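Local coordinates for protein GH127 beta-L-arabinofuranoside (Geobacillus stearothermophilus, PDB 4QK0) that probably hydrolyses beta-L-arabinofuranosidic linkages, releasing L-arabinose, as a family 127 glycoside hydrolase, at residues R486-C491 against L528-P533; T14-K19 against Y427-T432. All coordinates share one frame; numbering follows the deposited sequence.

Overall arrangement
Both contacts join the two facing sheets of the beta sandwich that stands beside the helical catalytic domain. Contact 2 comes first along the chain; both its segments precede those of contact 1. In it, strand 15-18, an outermost strand of the seven-stranded antiparallel sheet, packs on strand 429-431 of the mixed sheet. Contact 1 sets the loop that follows strand 479-486 of the mixed sheet against the end of strand 524-529 and the residues beyond it. Their centres lie about 20 Å apart and their nearest atoms about 8 Å, without touching. The N-terminal strand thus belongs to the sandwich, although the helices of the catalytic domain follow it in sequence.

Contact 1. Residues R486-C491 against L528-P533; sequences RIPGWC and LYFPMP
The Phe530 ring receives Pro488 on one face and Ile487 at its edge, and the Trp490 ring meets the carbonyl oxygen of Pro531 at its own edge. The loop side of the contact is a type I beta turn, Pro488 to Cys491, closed by Cys491 N donating to Pro488 O at 2.9 Å. It hangs from strand 479-486 of one sheet of the beta sandwich and packs against the chain leaving strand 524-529 of the other. Pro488 CD makes a CH-pi contact, 3.8 Å from the centroid of the Phe530 ring and 21° off its normal. Ile487 adds its CD1 methyl at 4.2 Å from Phe530 CE1, the two side chains crossing at about a right angle.

The indole is layered on its own turn: Pro488 CB and Cys491 CB both lie over one face, toward the rim. With CG between the backbone N and the carbonyl carbon (chi1 56°), Trp490 folds back over the turn in this way and carries the far end of its six-membered ring to the other segment. There CH2 meets Phe530 CB at 3.9 Å, and the extended selenomethionine Met532 slants past the ring, its CG 3.8 Å from Trp490 CH2 and its terminal CE methyl also against the ring. The turn is further moored to helix 354-365 of the catalytic domain: Glu361 takes Trp490 NE1 on one carboxylate oxygen and forms a salt bridge to Arg486 with the other, while Asp358 pairs with Arg486 and accepts from Gly489 N. Arg486 NE is held by His439 O.

Cys491 SG touches both Phe530 and Pro531. The sulfur approaches the Phe530 ring obliquely, a sulfur-aromatic contact, and SG sits 3.8 Å from Pro531 CD.

Contact 2. Residues T14-K19 against Y427-T432; sequences TNVNLK and YIYLQT
Val16 and Ile428 lead the apolar part of this sheet-on-sheet packing in the beta sandwich, where strand 15-18 of the antiparallel sheet lies across from strand 429-431 of the mixed sheet. The touching parts run in nearly opposite directions, 165° apart. Val16 straddles two partners: CG1, anti to the backbone N (chi1 178°), reaches Ile428 CD1 at 4.3 Å, while CG2 meets Tyr429 CD2 obliquely at 4.2 Å. The same Ile428 CD1 also meets Leu18 CD2, at 4.4 Å, so one methyl serves two residues of the N-terminal strand. Within its own segment, Ile428 CG2 lies over one face of the Tyr429 ring. Poorly ordered Thr14 packs OG1 against Gln431 CB at 4.2 Å, with a weak hydrogen bond to Thr448.

Polar groups work around this core. Tyr429 OH hydrogen-bonds to Ser444 OG and Gln459 NE2 of the antiparallel sheet, tying its ring to that side. Gln431 OE1 hydrogen-bonds to Thr448 OG1, and its NE2 donates to Thr432 O at 2.7 Å, on a lone pair and in the carbonyl plane.

Cohesion between the segments is thus by loose apolar contact, while strands 444-450 and 453-461 supply the hydrogen bonds of Tyr429 OH and Gln431 OE1.

Contact 1. Residues R486-C491 against L528-P533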
loop_
_atom_site.group_PDB
_atom_site.type_symbol
_atom_site.label_atom_id
_atom_site.label_comp_id
_atom_site.label_asym_id
_atom_site.label_seq_id
_atom_site.Cartn_x
_atom_site.Cartn_y
_atom_site.Cartn_z
ATOM N N ARG A 486 -38.560 8.425 8.030
ATOM C CA ARG A 486 -37.558 8.154 7.003
ATOM C C ARG A 486 -37.871 6.869 6.274
ATOM O O ARG A 486 -38.162 5.835 6.865
ATOM C CB ARG A 486 -36.159 8.030 7.570
ATOM C CG ARG A 486 -35.136 7.595 6.490
ATOM C CD ARG A 486 -33.725 7.661 6.987
ATOM N NE ARG A 486 -33.534 6.723 8.081
ATOM C CZ ARG A 486 -32.983 5.511 7.995
ATOM N NH1 ARG A 486 -32.501 5.019 6.842
ATOM N NH2 ARG A 486 -32.914 4.802 9.085
ATOM N N ILE A 487 -37.852 6.957 4.963
ATOM C CA ILE A 487 -37.978 5.768 4.136
ATOM C C ILE A 487 -36.522 5.399 3.734
ATOM O O ILE A 487 -35.894 6.137 2.943
ATOM C CB ILE A 487 -38.877 6.022 2.911
ATOM C CG1 ILE A 487 -40.233 6.584 3.348
ATOM C CG2 ILE A 487 -39.095 4.724 2.141
ATOM C CD1 ILE A 487 -40.976 5.761 4.393
ATOM N N PRO A 488 -35.967 4.323 4.319
ATOM C CA PRO A 488 -34.514 4.069 4.123
ATOM C C PRO A 488 -34.150 3.867 2.682
ATOM O O PRO A 488 -34.876 3.202 1.935
ATOM C CB PRO A 488 -34.275 2.776 4.884
ATOM C CG PRO A 488 -35.369 2.778 5.936
ATOM C CD PRO A 488 -36.557 3.314 5.202
ATOM N N GLY A 489 -33.121 4.590 2.277
ATOM C CA GLY A 489 -32.633 4.538 0.895
ATOM C C GLY A 489 -32.278 3.131 0.450
ATOM O O GLY A 489 -32.328 2.865 -0.720
ATOM N N TRP A 490 -31.934 2.228 1.372
ATOM C CA TRP A 490 -31.633 0.826 0.983
ATOM C C TRP A 490 -32.893 0.036 0.635
ATOM O O TRP A 490 -32.822 -1.036 0.023
ATOM C CB TRP A 490 -30.818 0.087 2.063
ATOM C CG TRP A 490 -31.447 0.064 3.427
ATOM C CD1 TRP A 490 -31.098 0.810 4.479
ATOM C CD2 TRP A 490 -32.540 -0.775 3.871
ATOM N NE1 TRP A 490 -31.890 0.504 5.569
ATOM C CE2 TRP A 490 -32.793 -0.454 5.202
ATOM C CE3 TRP A 490 -33.348 -1.732 3.240
ATOM C CZ2 TRP A 490 -33.810 -1.055 5.939
ATOM C CZ3 TRP A 490 -34.347 -2.331 3.953
ATOM C CH2 TRP A 490 -34.579 -1.987 5.304
ATOM N N CYS A 491 -34.054 0.568 0.990
ATOM C CA CYS A 491 -35.290 -0.174 0.908
ATOM C C CYS A 491 -35.988 0.037 -0.427
ATOM O O CYS A 491 -36.000 1.126 -0.906
ATOM C CB CYS A 491 -36.199 0.333 2.021
ATOM S SG CYS A 491 -37.745 -0.516 2.069
ATOM N N LEU A 528 -45.191 0.117 9.798
ATOM C CA LEU A 528 -44.259 0.268 8.685
ATOM C C LEU A 528 -43.695 -1.074 8.340
ATOM O O LEU A 528 -43.339 -1.836 9.226
ATOM C CB LEU A 528 -43.118 1.161 9.065
ATOM C CG LEU A 528 -43.424 2.547 9.617
ATOM C CD1 LEU A 528 -42.150 3.267 10.004
ATOM C CD2 LEU A 528 -44.111 3.335 8.548
ATOM N N TYR A 529 -43.621 -1.360 7.043
ATOM C CA TYR A 529 -43.024 -2.599 6.560
ATOM C C TYR A 529 -41.986 -2.263 5.487
ATOM O O TYR A 529 -42.320 -1.686 4.440
ATOM C CB TYR A 529 -44.073 -3.551 6.002
ATOM C CG TYR A 529 -43.442 -4.725 5.267
ATOM C CD1 TYR A 529 -42.537 -5.568 5.923
ATOM C CD2 TYR A 529 -43.731 -4.981 3.910
ATOM C CE1 TYR A 529 -41.954 -6.631 5.252
ATOM C CE2 TYR A 529 -43.149 -6.040 3.237
ATOM C CZ TYR A 529 -42.261 -6.858 3.915
ATOM O OH TYR A 529 -41.657 -7.897 3.257
ATOM N N PHE A 530 -40.722 -2.549 5.819
ATOM C CA PHE A 530 -39.599 -2.339 4.931
ATOM C C PHE A 530 -39.089 -3.726 4.541
ATOM O O PHE A 530 -38.413 -4.370 5.337
ATOM C CB PHE A 530 -38.484 -1.571 5.638
ATOM C CG PHE A 530 -38.902 -0.215 6.162
ATOM C CD1 PHE A 530 -39.435 0.761 5.303
ATOM C CD2 PHE A 530 -38.698 0.124 7.482
ATOM C CE1 PHE A 530 -39.801 2.014 5.769
ATOM C CE2 PHE A 530 -39.071 1.380 7.956
ATOM C CZ PHE A 530 -39.624 2.331 7.090
ATOM N N PRO A 531 -39.393 -4.182 3.332
ATOM C CA PRO A 531 -38.769 -5.448 2.895
ATOM C C PRO A 531 -37.221 -5.467 2.977
ATOM O O PRO A 531 -36.571 -4.486 2.595
ATOM C CB PRO A 531 -39.225 -5.593 1.445
ATOM C CG PRO A 531 -40.290 -4.569 1.217
ATOM C CD PRO A 531 -40.096 -3.489 2.239
HETATM N N MSE A 532 -36.663 -6.549 3.534
HETATM C CA MSE A 532 -35.199 -6.744 3.693
HETATM C C MSE A 532 -34.715 -7.971 2.899
HETATM O O MSE A 532 -34.288 -8.959 3.487
HETATM C CB MSE A 532 -34.826 -6.951 5.184
HETATM C CG MSE A 532 -34.913 -5.685 5.971
HETATM SE SE MSE A 532 -34.046 -5.966 7.668
HETATM C CE MSE A 532 -34.257 -4.171 8.378
ATOM N N PRO A 533 -34.776 -7.920 1.564
ATOM C CA PRO A 533 -34.126 -8.957 0.793
ATOM C C PRO A 533 -32.611 -8.885 0.876
ATOM O O PRO A 533 -32.051 -7.834 1.252
ATOM C CB PRO A 533 -34.516 -8.610 -0.649
ATOM C CG PRO A 533 -34.690 -7.136 -0.652
ATOM C CD PRO A 533 -35.296 -6.839 0.711
#

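Contact 2. Residues T14-K19 against Y427-T432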
loop_
_atom_site.group_PDB
_atom_site.type_symbol
_atom_site.label_atom_id
_atom_site.label_comp_id
_atom_site.label_asym_id
_atom_site.label_seq_id
_atom_site.Cartn_x
_atom_site.Cartn_y
_atom_site.Cartn_z
ATOM N N THR A 14 -38.258 16.657 25.670
ATOM C CA THR A 14 -37.804 15.425 24.946
ATOM C C THR A 14 -36.981 14.493 25.856
ATOM O O THR A 14 -35.776 14.661 26.051
ATOM C CB THR A 14 -37.052 15.773 23.618
ATOM O OG1 THR A 14 -38.020 16.126 22.595
ATOM C CG2 THR A 14 -36.158 14.599 23.103
ATOM N N ASN A 15 -37.659 13.515 26.431
ATOM C CA ASN A 15 -36.970 12.389 27.003
ATOM C C ASN A 15 -37.201 11.128 26.165
ATOM O O ASN A 15 -38.357 10.815 25.819
ATOM C CB ASN A 15 -37.402 12.131 28.436
ATOM C CG ASN A 15 -36.415 11.239 29.163
ATOM O OD1 ASN A 15 -35.236 11.588 29.286
ATOM N ND2 ASN A 15 -36.871 10.070 29.607
ATOM N N VAL A 16 -36.104 10.420 25.858
ATOM C CA VAL A 16 -36.130 9.196 25.038
ATOM C C VAL A 16 -35.656 8.023 25.850
ATOM O O VAL A 16 -34.603 8.101 26.406
ATOM C CB VAL A 16 -35.201 9.333 23.820
ATOM C CG1 VAL A 16 -35.181 8.077 22.992
ATOM C CG2 VAL A 16 -35.614 10.515 22.957
ATOM N N ASN A 17 -36.436 6.943 25.919
ATOM C CA ASN A 17 -36.005 5.700 26.548
ATOM C C ASN A 17 -35.817 4.642 25.520
ATOM O O ASN A 17 -36.715 4.347 24.702
ATOM C CB ASN A 17 -37.019 5.166 27.564
ATOM C CG ASN A 17 -37.327 6.174 28.638
ATOM O OD1 ASN A 17 -36.430 6.781 29.218
ATOM N ND2 ASN A 17 -38.597 6.404 28.872
ATOM N N LEU A 18 -34.662 4.019 25.586
ATOM C CA LEU A 18 -34.419 2.857 24.750
ATOM C C LEU A 18 -35.170 1.647 25.262
ATOM O O LEU A 18 -35.142 1.392 26.430
ATOM C CB LEU A 18 -32.977 2.505 24.814
ATOM C CG LEU A 18 -32.102 2.913 23.670
ATOM C CD1 LEU A 18 -30.795 2.246 24.003
ATOM C CD2 LEU A 18 -32.582 2.394 22.332
ATOM N N LYS A 19 -35.816 0.896 24.389
ATOM C CA LYS A 19 -36.481 -0.322 24.799
ATOM C C LYS A 19 -36.183 -1.395 23.760
ATOM O O LYS A 19 -37.076 -1.993 23.210
ATOM C CB LYS A 19 -38.024 -0.135 24.847
ATOM C CG LYS A 19 -38.693 0.781 25.867
ATOM C CD LYS A 19 -40.280 0.636 25.806
ATOM C CE LYS A 19 -41.078 0.954 24.480
ATOM N NZ LYS A 19 -40.912 0.037 23.294
ATOM N N TYR A 427 -30.201 10.357 18.767
ATOM C CA TYR A 427 -30.198 10.365 17.305
ATOM C C TYR A 427 -31.461 9.767 16.688
ATOM O O TYR A 427 -31.628 9.790 15.477
ATOM C CB TYR A 427 -28.940 9.612 16.746
ATOM C CG TYR A 427 -27.648 10.261 17.152
ATOM C CD1 TYR A 427 -27.147 10.110 18.453
ATOM C CD2 TYR A 427 -26.954 11.081 16.287
ATOM C CE1 TYR A 427 -25.974 10.740 18.865
ATOM C CE2 TYR A 427 -25.785 11.715 16.688
ATOM C CZ TYR A 427 -25.301 11.525 17.974
ATOM O OH TYR A 427 -24.148 12.130 18.377
ATOM N N ILE A 428 -32.309 9.159 17.483
ATOM C CA ILE A 428 -33.460 8.443 16.920
ATOM C C ILE A 428 -34.499 9.421 16.355
ATOM O O ILE A 428 -35.052 9.175 15.284
ATOM C CB ILE A 428 -34.101 7.551 17.988
ATOM C CG1 ILE A 428 -33.086 6.518 18.488
ATOM C CG2 ILE A 428 -35.311 6.813 17.441
ATOM C CD1 ILE A 428 -33.535 5.760 19.704
ATOM N N TYR A 429 -34.795 10.466 17.125
ATOM C CA TYR A 429 -35.932 11.392 16.835
ATOM C C TYR A 429 -35.447 12.808 16.737
ATOM O O TYR A 429 -34.423 13.152 17.311
ATOM C CB TYR A 429 -37.016 11.331 17.946
ATOM C CG TYR A 429 -37.590 9.939 18.233
ATOM C CD1 TYR A 429 -38.575 9.374 17.434
ATOM C CD2 TYR A 429 -37.154 9.217 19.323
ATOM C CE1 TYR A 429 -39.074 8.110 17.700
ATOM C CE2 TYR A 429 -37.664 7.961 19.599
ATOM C CZ TYR A 429 -38.613 7.412 18.786
ATOM O OH TYR A 429 -39.107 6.135 19.088
ATOM N N LEU A 430 -36.148 13.623 15.976
ATOM C CA LEU A 430 -35.942 15.078 16.021
ATOM C C LEU A 430 -37.312 15.788 16.093
ATOM O O LEU A 430 -38.148 15.648 15.190
ATOM C CB LEU A 430 -35.176 15.562 14.804
ATOM C CG LEU A 430 -34.980 17.071 14.745
ATOM C CD1 LEU A 430 -34.003 17.577 15.805
ATOM C CD2 LEU A 430 -34.509 17.482 13.353
ATOM N N GLN A 431 -37.503 16.564 17.159
ATOM C CA GLN A 431 -38.691 17.388 17.341
ATOM C C GLN A 431 -38.423 18.741 16.736
ATOM O O GLN A 431 -37.510 19.436 17.120
ATOM C CB GLN A 431 -39.050 17.580 18.821
ATOM C CG GLN A 431 -40.298 18.433 19.050
ATOM C CD GLN A 431 -41.508 17.732 18.529
ATOM O OE1 GLN A 431 -41.932 16.731 19.107
ATOM N NE2 GLN A 431 -42.040 18.198 17.389
ATOM N N THR A 432 -39.231 19.093 15.763
ATOM C CA THR A 432 -39.246 20.405 15.172
ATOM C C THR A 432 -40.647 21.024 15.397
ATOM O O THR A 432 -41.546 20.339 15.906
ATOM C CB THR A 432 -38.858 20.165 13.717
ATOM O OG1 THR A 432 -37.493 20.523 13.579
ATOM C CG2 THR A 432 -39.663 20.891 12.750
#